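Local coordinates for histidine acid phosphatase (Hafnia alvei, PDB 4ARU), which belongs to branch 2 of the histidine phosphatase superfamily, a group of enzymes built around a mixed beta sheet flanked by helices, at residues 65-68 with 69-73; 90-93 with 94-97; 341-344 with 345-349. All blocks are in the same frame, centred on the assembly; numbering follows the deposited sequence. Where two conformers were deposited one is given.

Overall arrangement
Contacts 1 and 3 sit together at one end of the molecule, their centres 18 Å apart. They touch where the end of helix 51-70 meets the hairpin: Gln71 NE2 packs 3.7 Å from Trp341 CZ2, and Glu339 makes a salt bridge with Arg67 and accepts a hydrogen bond from Trp341 NE1. Contact 2 lies deeper, at the start of helix 93-106, its centre 26 Å from that of contact 1 and 35 Å from that of contact 3. Its Arg94 side chain comes about 3 Å from a bound tartaric acid, probably from the crystallisation liquor, in what is probably the active-site pocket. The Tyr349 side chain of contact 3 is about 12 Å from the potassium ion.

Contact 1: 65-68 with 69-73; sequences RERF and QQQGL
Phe68 and Leu73 meet on the buried side of the helix end, their CB atoms 4.1 Å apart. Phe68 CG stands anti to the carbonyl carbon (chi1 -60°), which turns the ring away from the 69-73 backbone and onto Val13, Ile300 and Glu339; Leu73 packs on Leu10, Val13 and Ile300 of the same sheet. Gln71 meets the Phe68 ring at its edge: its OE1 lies near the ring plane, 3.3 Å from Phe68 CD1, with amide and ring planes 15° apart. That oxygen also comes within 3.4 Å of Arg67 CG, part of an extended chain that runs on to a salt bridge with Glu339. Arg65 is buried and well bonded too, NH1 donating to Leu106 O and NH2 to Pro75 O and Asn78 O. Gln69 beside it was modelled in two conformers, and the very close approach of its amide to Arg65 is doubtful.

The solvent side is much looser. Gln70 is exposed, and its side chain touches the preceding turn mainly through CB, 3.4 Å from Glu66 O, while the Glu66 carboxylate turns away to Leu370 N.

At the end of helix 51-70 Leu73 N bonds to Phe68 O at 2.9 Å and Gly72 N to Gln69 O at 3.1 Å. With Gly72 at positive phi (79°) as the C-prime residue, this is a Schellman motif.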
ATOM      1  N   ARG A  65      -7.656 -15.547   8.678  1.00  9.20           N
ATOM      2  CA  ARG A  65      -7.786 -16.779   9.466  1.00 10.15           C
ATOM      3  C   ARG A  65      -8.625 -17.815   8.730  1.00 10.73           C
ATOM      4  O   ARG A  65      -8.203 -18.969   8.580  1.00 10.78           O
ATOM      5  CB  ARG A  65      -8.346 -16.511  10.877  1.00 11.06           C
ATOM      6  CG  ARG A  65      -8.535 -17.760  11.730  1.00 12.59           C
ATOM      7  CD  ARG A  65      -7.233 -18.561  11.778  1.00 14.05           C
ATOM      8  NE  ARG A  65      -7.268 -19.765  12.620  1.00 15.97           N
ATOM      9  CZ  ARG A  65      -7.127 -19.775  13.952  1.00 16.80           C
ATOM     10  NH1 ARG A  65      -6.934 -18.655  14.645  1.00 16.46           N
ATOM     11  NH2 ARG A  65      -7.172 -20.931  14.605  1.00 18.73           N
ATOM     12  N   GLU A  66      -9.796 -17.413   8.229  1.00 10.81           N
ATOM     13  CA  GLU A  66     -10.679 -18.357   7.565  1.00 11.69           C
ATOM     14  C   GLU A  66     -10.016 -18.877   6.291  1.00 11.52           C
ATOM     15  O   GLU A  66     -10.127 -20.080   6.027  1.00 11.54           O
ATOM     16  CB  GLU A  66     -12.012 -17.724   7.202  1.00 12.66           C
ATOM     17  CG  GLU A  66     -12.931 -17.415   8.357  1.00 14.33           C
ATOM     18  CD  GLU A  66     -14.413 -17.268   7.966  1.00 16.61           C
ATOM     19  OE1 GLU A  66     -14.882 -17.830   6.956  1.00 17.12           O
ATOM     20  OE2 GLU A  66     -15.138 -16.596   8.730  1.00 19.69           O
ATOM     21  N   ARG A  67      -9.352 -18.012   5.519  1.00 11.25           N
ATOM     22  CA  ARG A  67      -8.769 -18.414   4.236  1.00 12.08           C
ATOM     23  C   ARG A  67      -7.629 -19.391   4.518  1.00 11.62           C
ATOM     24  O   ARG A  67      -7.540 -20.469   3.909  1.00 11.34           O
ATOM     25  CB  ARG A  67      -8.234 -17.178   3.507  1.00 14.03           C
ATOM     26  CG  ARG A  67      -7.428 -17.432   2.229  1.00 17.72           C
ATOM     27  CD  ARG A  67      -7.040 -16.057   1.685  1.00 22.19           C
ATOM     28  NE  ARG A  67      -6.103 -16.023   0.553  1.00 26.83           N
ATOM     29  CZ  ARG A  67      -6.311 -15.392  -0.615  1.00 30.75           C
ATOM     30  NH1 ARG A  67      -7.445 -14.717  -0.881  1.00 32.21           N
ATOM     31  NH2 ARG A  67      -5.353 -15.429  -1.540  1.00 33.75           N
ATOM     32  N   PHE A  68      -6.760 -19.059   5.457  1.00 11.56           N
ATOM     33  CA  PHE A  68      -5.591 -19.903   5.658  1.00 11.80           C
ATOM     34  C   PHE A  68      -5.918 -21.215   6.378  1.00 12.28           C
ATOM     35  O   PHE A  68      -5.240 -22.229   6.170  1.00 12.03           O
ATOM     36  CB  PHE A  68      -4.467 -19.130   6.347  1.00 12.54           C
ATOM     37  CG  PHE A  68      -4.003 -17.907   5.557  1.00 12.98           C
ATOM     38  CD1 PHE A  68      -3.862 -17.946   4.179  1.00 13.69           C
ATOM     39  CD2 PHE A  68      -3.741 -16.708   6.203  1.00 14.25           C
ATOM     40  CE1 PHE A  68      -3.446 -16.803   3.446  1.00 14.54           C
ATOM     41  CE2 PHE A  68      -3.336 -15.588   5.491  1.00 14.62           C
ATOM     42  CZ  PHE A  68      -3.221 -15.628   4.122  1.00 14.56           C
ATOM     43  N   GLN A  69      -6.940 -21.237   7.235  1.00 12.15           N
ATOM     44  CA  GLN A  69      -7.434 -22.480   7.818  0.67 13.74           C
ATOM     45  C   GLN A  69      -7.955 -23.397   6.756  1.00 13.77           C
ATOM     46  O   GLN A  69      -7.730 -24.597   6.777  1.00 13.69           O
ATOM     47  CB  GLN A  69      -8.599 -22.215   8.754  0.67 15.12           C
ATOM     48  CG  GLN A  69      -8.135 -21.810  10.113  0.67 16.29           C
ATOM     49  CD  GLN A  69      -9.272 -21.291  10.965  0.67 17.44           C
ATOM     50  OE1 GLN A  69     -10.250 -20.746  10.477  0.67 19.81           O
ATOM     51  NE2 GLN A  69      -9.145 -21.467  12.232  0.67 19.27           N
ATOM     52  N   GLN A  70      -8.708 -22.835   5.822  1.00 13.98           N
ATOM     53  CA  GLN A  70      -9.291 -23.660   4.769  1.00 16.14           C
ATOM     54  C   GLN A  70      -8.192 -24.315   3.919  1.00 15.82           C
ATOM     55  O   GLN A  70      -8.369 -25.438   3.451  1.00 15.56           O
ATOM     56  CB  GLN A  70     -10.207 -22.790   3.899  1.00 18.01           C
ATOM     57  CG  GLN A  70     -10.863 -23.550   2.731  1.00 21.44           C
ATOM     58  CD  GLN A  70     -11.611 -22.607   1.789  1.00 24.88           C
ATOM     59  OE1 GLN A  70     -11.087 -21.583   1.332  1.00 30.00           O
ATOM     60  NE2 GLN A  70     -12.852 -22.962   1.494  1.00 29.14           N
ATOM     61  N   GLN A  71      -7.058 -23.621   3.791  1.00 15.91           N
ATOM     62  CA  GLN A  71      -5.921 -24.087   2.980  1.00 17.21           C
ATOM     63  C   GLN A  71      -4.928 -24.917   3.817  1.00 17.42           C
ATOM     64  O   GLN A  71      -3.851 -25.322   3.338  1.00 18.60           O
ATOM     65  CB  GLN A  71      -5.226 -22.901   2.281  1.00 18.23           C
ATOM     66  CG  GLN A  71      -6.163 -22.038   1.396  1.00 20.65           C
ATOM     67  CD  GLN A  71      -5.584 -20.692   0.937  1.00 23.50           C
ATOM     68  OE1 GLN A  71      -5.114 -19.844   1.734  1.00 25.24           O
ATOM     69  NE2 GLN A  71      -5.654 -20.460  -0.378  1.00 26.84           N
ATOM     70  N   GLY A  72      -5.279 -25.206   5.062  1.00 16.75           N
ATOM     71  CA  GLY A  72      -4.477 -26.098   5.901  1.00 16.78           C
ATOM     72  C   GLY A  72      -3.243 -25.495   6.532  1.00 17.11           C
ATOM     73  O   GLY A  72      -2.461 -26.194   7.213  1.00 18.02           O
ATOM     74  N   LEU A  73      -3.095 -24.186   6.350  1.00 16.02           N
ATOM     75  CA  LEU A  73      -1.923 -23.482   6.801  1.00 15.99           C
ATOM     76  C   LEU A  73      -2.006 -23.156   8.302  1.00 16.66           C
ATOM     77  O   LEU A  73      -0.973 -23.227   9.006  1.00 18.77           O
ATOM     78  CB  LEU A  73      -1.760 -22.235   5.916  1.00 14.83           C
ATOM     79  CG  LEU A  73      -0.414 -21.544   6.077  1.00 14.00           C
ATOM     80  CD1 LEU A  73       0.742 -22.448   5.668  1.00 14.18           C
ATOM     81  CD2 LEU A  73      -0.454 -20.224   5.328  1.00 13.04           C
TER

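Contact 2: 90-93 with 94-97; sequences DVDQ and RTRK
Asp92 O receives the backbone N of Arg96 at 2.9 Å in an almost straight bond, and one residue on Gln93 O takes Lys97 N in the same way. These bonds begin helix 93-106. Asp92, with non-helical psi (154°), is the N-cap residue, though its carboxylate makes no capping bond; Thr95 N adds a weak bond to Asp92 O.

Thr95 and Arg96 fold back over the loop. Thr95 OG1, placed between the backbone N and the carbonyl carbon, faces two carbonyls, Asp90 O at 2.8 Å and Asp92 O at 3.0 Å; its single proton could serve either. Arg96 bends at chi3 (-73°) and returns to the loop, where NE donates to Val91 O at 2.9 Å. The oxygen lies in the guanidinium plane, yet the N-H comes in well above the carbonyl plane. Beyond it, one face of the guanidinium covers Gln93 CA, which is 3.5 Å from NH2.

On another side Asp92 and Arg94 run side by side, with carboxylate and guanidinium stacked 13° from parallel. Asp92 OD2 sits over the guanidinium face, 3.9 Å from Arg94 NH2, making a long salt bridge through charge alone, since no N-H points at it. The N-H groups of Arg94 are used otherwise: NH1 bonds to Gly47 O and NH2 to tartaric acid. As in other histidine acid phosphatases, Arg94 and His306, the histidine of the HD motif, probably line the active-site pocket.

The segments bridge the end of strand 85-89 and the start of helix 93-106. Asp90 pairs through its backbone with Ala304 of strand 300-305 and through OD2 with His306 NE2, while Gln93 OE1 accepts Ile49 N, a residue just before helix 51-70.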
ATOM      1  N   ASP A  90       6.308  -1.384  10.721  1.00  6.06           N
ATOM      2  CA  ASP A  90       7.093  -0.166  10.741  1.00  6.64           C
ATOM      3  C   ASP A  90       6.882   0.552  12.067  1.00  7.00           C
ATOM      4  O   ASP A  90       5.988   0.244  12.840  1.00  7.11           O
ATOM      5  CB  ASP A  90       6.727   0.748   9.562  1.00  6.72           C
ATOM      6  CG  ASP A  90       7.808   1.778   9.214  1.00  7.24           C
ATOM      7  OD1 ASP A  90       8.930   1.783   9.753  1.00  7.50           O
ATOM      8  OD2 ASP A  90       7.444   2.602   8.327  1.00  7.64           O
ATOM      9  N   VAL A  91       7.712   1.550  12.288  1.00  7.68           N
ATOM     10  CA  VAL A  91       7.831   2.221  13.573  1.00  8.39           C
ATOM     11  C   VAL A  91       6.627   3.053  13.997  1.00  8.48           C
ATOM     12  O   VAL A  91       6.503   3.344  15.196  1.00  9.31           O
ATOM     13  CB  VAL A  91       9.075   3.118  13.627  1.00  9.16           C
ATOM     14  CG1 VAL A  91      10.259   2.220  13.614  1.00  9.77           C
ATOM     15  CG2 VAL A  91       9.160   4.170  12.526  1.00  9.11           C
ATOM     16  N   ASP A  92       5.802   3.469  13.035  1.00  8.25           N
ATOM     17  CA  ASP A  92       4.736   4.411  13.335  1.00  8.60           C
ATOM     18  C   ASP A  92       3.626   3.777  14.175  1.00  7.94           C
ATOM     19  O   ASP A  92       3.396   2.578  14.157  1.00  7.27           O
ATOM     20  CB  ASP A  92       4.144   4.949  12.028  1.00  9.42           C
ATOM     21  CG  ASP A  92       5.165   5.617  11.173  1.00 11.38           C
ATOM     22  OD1 ASP A  92       5.833   6.546  11.702  1.00 14.41           O
ATOM     23  OD2 ASP A  92       5.353   5.147  10.035  1.00 13.73           O
ATOM     24  N   GLN A  93       2.928   4.606  14.917  1.00  7.93           N
ATOM     25  CA  GLN A  93       1.769   4.158  15.642  1.00  8.15           C
ATOM     26  C   GLN A  93       0.819   3.413  14.698  1.00  7.32           C
ATOM     27  O   GLN A  93       0.271   2.337  15.015  1.00  6.84           O
ATOM     28  CB  GLN A  93       1.080   5.356  16.330  1.00  8.87           C
ATOM     29  CG  GLN A  93      -0.137   5.012  17.185  1.00  9.66           C
ATOM     30  CD  GLN A  93      -1.459   5.028  16.469  1.00  9.83           C
ATOM     31  OE1 GLN A  93      -1.538   5.130  15.280  1.00  9.60           O
ATOM     32  NE2 GLN A  93      -2.525   4.894  17.256  1.00 12.70           N
ATOM     33  N   ARG A  94       0.580   3.974  13.519  1.00  7.03           N
ATOM     34  CA  ARG A  94      -0.458   3.436  12.630  1.00  7.00           C
ATOM     35  C   ARG A  94      -0.094   2.023  12.180  1.00  6.58           C
ATOM     36  O   ARG A  94      -0.992   1.186  12.020  1.00  6.61           O
ATOM     37  CB  ARG A  94      -0.728   4.377  11.465  1.00  7.74           C
ATOM     38  CG  ARG A  94       0.461   4.718  10.590  1.00  8.76           C
ATOM     39  CD  ARG A  94       0.036   5.756   9.521  1.00 10.52           C
ATOM     40  NE  ARG A  94       1.189   6.272   8.799  1.00 11.97           N
ATOM     41  CZ  ARG A  94       1.883   7.336   9.151  1.00 14.01           C
ATOM     42  NH1 ARG A  94       1.554   8.008  10.244  1.00 16.42           N
ATOM     43  NH2 ARG A  94       2.932   7.725   8.442  1.00 15.38           N
ATOM     44  N   THR A  95       1.184   1.765  11.948  1.00  6.15           N
ATOM     45  CA  THR A  95       1.629   0.456  11.479  1.00  5.72           C
ATOM     46  C   THR A  95       1.752  -0.543  12.662  1.00  6.00           C
ATOM     47  O   THR A  95       1.330  -1.686  12.526  1.00  5.43           O
ATOM     48  CB  THR A  95       2.980   0.562  10.719  1.00  5.83           C
ATOM     49  OG1 THR A  95       3.870   1.438  11.403  1.00  6.36           O
ATOM     50  CG2 THR A  95       2.782   1.120   9.352  1.00  5.64           C
ATOM     51  N   ARG A  96       2.283  -0.113  13.804  1.00  6.50           N
ATOM     52  CA  ARG A  96       2.325  -0.991  14.953  1.00  7.28           C
ATOM     53  C   ARG A  96       0.919  -1.420  15.338  1.00  7.20           C
ATOM     54  O   ARG A  96       0.666  -2.611  15.608  1.00  7.03           O
ATOM     55  CB  ARG A  96       3.043  -0.333  16.137  1.00  8.08           C
ATOM     56  CG  ARG A  96       4.520  -0.176  15.903  1.00  8.83           C
ATOM     57  CD  ARG A  96       5.320   0.386  17.051  1.00 10.44           C
ATOM     58  NE  ARG A  96       5.076   1.823  17.227  1.00 11.91           N
ATOM     59  CZ  ARG A  96       4.281   2.359  18.140  1.00 12.89           C
ATOM     60  NH1 ARG A  96       3.586   1.613  18.983  1.00 13.90           N
ATOM     61  NH2 ARG A  96       4.166   3.673  18.172  1.00 14.04           N
ATOM     62  N   LYS A  97      -0.036  -0.485  15.402  1.00  7.17           N
ATOM     63  CA  LYS A  97      -1.362  -0.845  15.816  1.00  7.71           C
ATOM     64  C   LYS A  97      -2.070  -1.687  14.750  1.00  6.74           C
ATOM     65  O   LYS A  97      -2.944  -2.512  15.067  1.00  6.73           O
ATOM     66  CB  LYS A  97      -2.168   0.398  16.141  1.00  8.86           C
ATOM     67  CG  LYS A  97      -1.614   1.153  17.320  1.00 11.14           C
ATOM     68  CD  LYS A  97      -1.806   0.432  18.600  1.00 14.34           C
ATOM     69  CE  LYS A  97      -1.523   1.393  19.766  1.00 17.02           C
ATOM     70  NZ  LYS A  97      -2.287   0.950  20.978  1.00 20.55           N
TER

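Contact 3: 341-344 with 345-349; sequences WVDN and AGKPY
Tyr349 reaches along the hairpin until its ring edge comes up against the Asp343 carboxylate: Asp343 CG lies in the ring plane, and OD2 is 3.6 Å from Tyr349 CE1. Carboxylate and ring planes are 73° apart. The phenol OH donates to OD2 at 2.8 Å, meeting it from above the carboxylate plane. The other oxygen of Asp343 is gripped twice, by Ala345 N at 2.9 Å and by Lys347 N at 3.0 Å, and these two N-H groups approach OD1 from opposite faces of its plane. With CG held between the backbone N and the carbonyl carbon (chi1 66°), the acid is swung over the turn where it can meet all three donors; its bond to Ala345 N closes an Asx turn.

Beneath it lies a type I turn from Asp343 to Gly346, closed by Gly346 N to Asp343 O. Gly346 has positive phi (77°), and Asp343 N bonds to Lys347 O, which makes this a type I turn with a G1 bulge, a common way to close a beta hairpin. Strands 335-342 and 348-356 leave it antiparallel. Trp341 and Tyr349 form a hydrogen-bonded pair, with Tyr349 N to Trp341 O at 2.8 Å, and Pro348 CA adds a CA-H...O contact of 3.3 Å with the same Trp341 O. The Trp341 and Tyr349 side chains share one face of the sheet.

On the other face Val342 CG1, in the conformer described, packs 4.0 Å from Pro348 CB in a non-hydrogen-bonded pair. The Trp341 indole meets Tyr392 edge-to-face, its NE1 bonding to Glu339, while the Tyr349 ring lies against Phe8.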
ATOM      1  N   TRP A 341       3.315 -22.021  -2.953  1.00  8.70           N
ATOM      2  CA  TRP A 341       2.591 -23.262  -3.188  1.00  9.41           C
ATOM      3  C   TRP A 341       3.574 -24.294  -3.690  1.00  9.89           C
ATOM      4  O   TRP A 341       4.530 -23.947  -4.393  1.00 10.30           O
ATOM      5  CB  TRP A 341       1.547 -23.041  -4.280  1.00  9.69           C
ATOM      6  CG  TRP A 341       0.404 -22.246  -3.854  1.00  9.67           C
ATOM      7  CD1 TRP A 341       0.233 -20.882  -3.908  1.00  9.35           C
ATOM      8  CD2 TRP A 341      -0.808 -22.773  -3.284  1.00 10.11           C
ATOM      9  NE1 TRP A 341      -1.005 -20.545  -3.416  1.00  9.86           N
ATOM     10  CE2 TRP A 341      -1.651 -21.679  -3.019  1.00 10.11           C
ATOM     11  CE3 TRP A 341      -1.253 -24.069  -2.981  1.00 10.84           C
ATOM     12  CZ2 TRP A 341      -2.905 -21.844  -2.436  1.00 10.45           C
ATOM     13  CZ3 TRP A 341      -2.503 -24.224  -2.403  1.00 11.22           C
ATOM     14  CH2 TRP A 341      -3.309 -23.112  -2.150  1.00 11.04           C
ATOM     15  N   VAL A 342       3.352 -25.559  -3.377  1.00 10.35           N
ATOM     16  CA  VAL A 342       4.139 -26.640  -4.038  0.50 11.03           C
ATOM     17  C   VAL A 342       3.164 -27.611  -4.595  1.00 11.69           C
ATOM     18  O   VAL A 342       2.114 -27.838  -4.026  1.00 12.46           O
ATOM     19  CB  VAL A 342       5.138 -27.505  -3.203  0.50 11.50           C
ATOM     20  CG1 VAL A 342       6.304 -26.680  -2.711  0.50 11.17           C
ATOM     21  CG2 VAL A 342       4.444 -28.302  -2.094  0.50 11.85           C
ATOM     22  N   ASP A 343       3.464 -28.123  -5.773  1.00 11.94           N
ATOM     23  CA  ASP A 343       2.626 -29.185  -6.375  1.00 12.65           C
ATOM     24  C   ASP A 343       3.000 -30.533  -5.819  1.00 13.48           C
ATOM     25  O   ASP A 343       3.911 -30.651  -5.010  1.00 13.41           O
ATOM     26  CB  ASP A 343       2.636 -29.106  -7.911  1.00 12.86           C
ATOM     27  CG  ASP A 343       3.978 -29.411  -8.529  1.00 13.28           C
ATOM     28  OD1 ASP A 343       4.868 -30.041  -7.927  1.00 13.53           O
ATOM     29  OD2 ASP A 343       4.114 -29.032  -9.742  1.00 13.57           O
ATOM     30  N   ASN A 344       2.320 -31.581  -6.270  1.00 14.31           N
ATOM     31  CA  ASN A 344       2.600 -32.887  -5.745  1.00 15.49           C
ATOM     32  C   ASN A 344       3.908 -33.514  -6.206  1.00 15.84           C
ATOM     33  O   ASN A 344       4.249 -34.613  -5.772  1.00 16.54           O
ATOM     34  CB  ASN A 344       1.408 -33.809  -5.948  1.00 16.63           C
ATOM     35  CG  ASN A 344       1.181 -34.178  -7.400  1.00 17.79           C
ATOM     36  OD1 ASN A 344       2.031 -33.954  -8.263  1.00 18.94           O
ATOM     37  ND2 ASN A 344       0.050 -34.774  -7.654  1.00 18.87           N
ATOM     38  N   ALA A 345       4.648 -32.839  -7.086  1.00 15.23           N
ATOM     39  CA  ALA A 345       6.008 -33.240  -7.399  1.00 15.78           C
ATOM     40  C   ALA A 345       7.017 -32.406  -6.642  1.00 15.42           C
ATOM     41  O   ALA A 345       8.209 -32.510  -6.877  1.00 16.25           O
ATOM     42  CB  ALA A 345       6.250 -33.118  -8.906  1.00 15.98           C
ATOM     43  N   GLY A 346       6.537 -31.583  -5.739  1.00 14.60           N
ATOM     44  CA  GLY A 346       7.381 -30.746  -4.892  1.00 14.33           C
ATOM     45  C   GLY A 346       7.970 -29.507  -5.557  1.00 13.82           C
ATOM     46  O   GLY A 346       8.812 -28.816  -4.966  1.00 13.94           O
ATOM     47  N   LYS A 347       7.472 -29.137  -6.725  1.00 13.55           N
ATOM     48  CA  LYS A 347       7.905 -27.886  -7.347  1.00 13.14           C
ATOM     49  C   LYS A 347       7.252 -26.670  -6.671  1.00 11.77           C
ATOM     50  O   LYS A 347       6.038 -26.599  -6.572  1.00 11.13           O
ATOM     51  CB  LYS A 347       7.549 -27.919  -8.848  1.00 13.98           C
ATOM     52  CG  LYS A 347       7.825 -26.602  -9.595  1.00 14.35           C
ATOM     53  CD  LYS A 347       7.686 -26.764 -11.106  1.00 16.03           C
ATOM     54  CE  LYS A 347       8.323 -25.600 -11.868  1.00 16.85           C
ATOM     55  NZ  LYS A 347       9.636 -25.169 -11.314  1.00 18.19           N
ATOM     56  N   PRO A 348       8.049 -25.636  -6.279  1.00 11.14           N
ATOM     57  CA  PRO A 348       7.485 -24.448  -5.663  1.00 10.39           C
ATOM     58  C   PRO A 348       7.141 -23.357  -6.657  1.00  9.88           C
ATOM     59  O   PRO A 348       7.862 -23.174  -7.659  1.00  9.77           O
ATOM     60  CB  PRO A 348       8.579 -23.979  -4.658  1.00 10.37           C
ATOM     61  CG  PRO A 348       9.798 -24.614  -5.142  1.00 11.19           C
ATOM     62  CD  PRO A 348       9.502 -25.745  -6.091  1.00 11.50           C
ATOM     63  N   TYR A 349       6.043 -22.704  -6.369  1.00  9.26           N
ATOM     64  CA  TYR A 349       5.554 -21.573  -7.119  1.00  9.00           C
ATOM     65  C   TYR A 349       5.176 -20.460  -6.172  1.00  8.68           C
ATOM     66  O   TYR A 349       4.907 -20.680  -4.976  1.00  8.38           O
ATOM     67  CB  TYR A 349       4.268 -21.931  -7.866  1.00  9.32           C
ATOM     68  CG  TYR A 349       4.278 -23.146  -8.724  1.00 10.01           C
ATOM     69  CD1 TYR A 349       4.023 -24.417  -8.182  1.00 10.79           C
ATOM     70  CD2 TYR A 349       4.503 -23.065 -10.112  1.00 10.40           C
ATOM     71  CE1 TYR A 349       3.986 -25.536  -8.972  1.00 11.78           C
ATOM     72  CE2 TYR A 349       4.442 -24.204 -10.917  1.00 11.43           C
ATOM     73  CZ  TYR A 349       4.218 -25.443 -10.330  1.00 11.91           C
ATOM     74  OH  TYR A 349       4.133 -26.585 -11.090  1.00 13.31           O
TER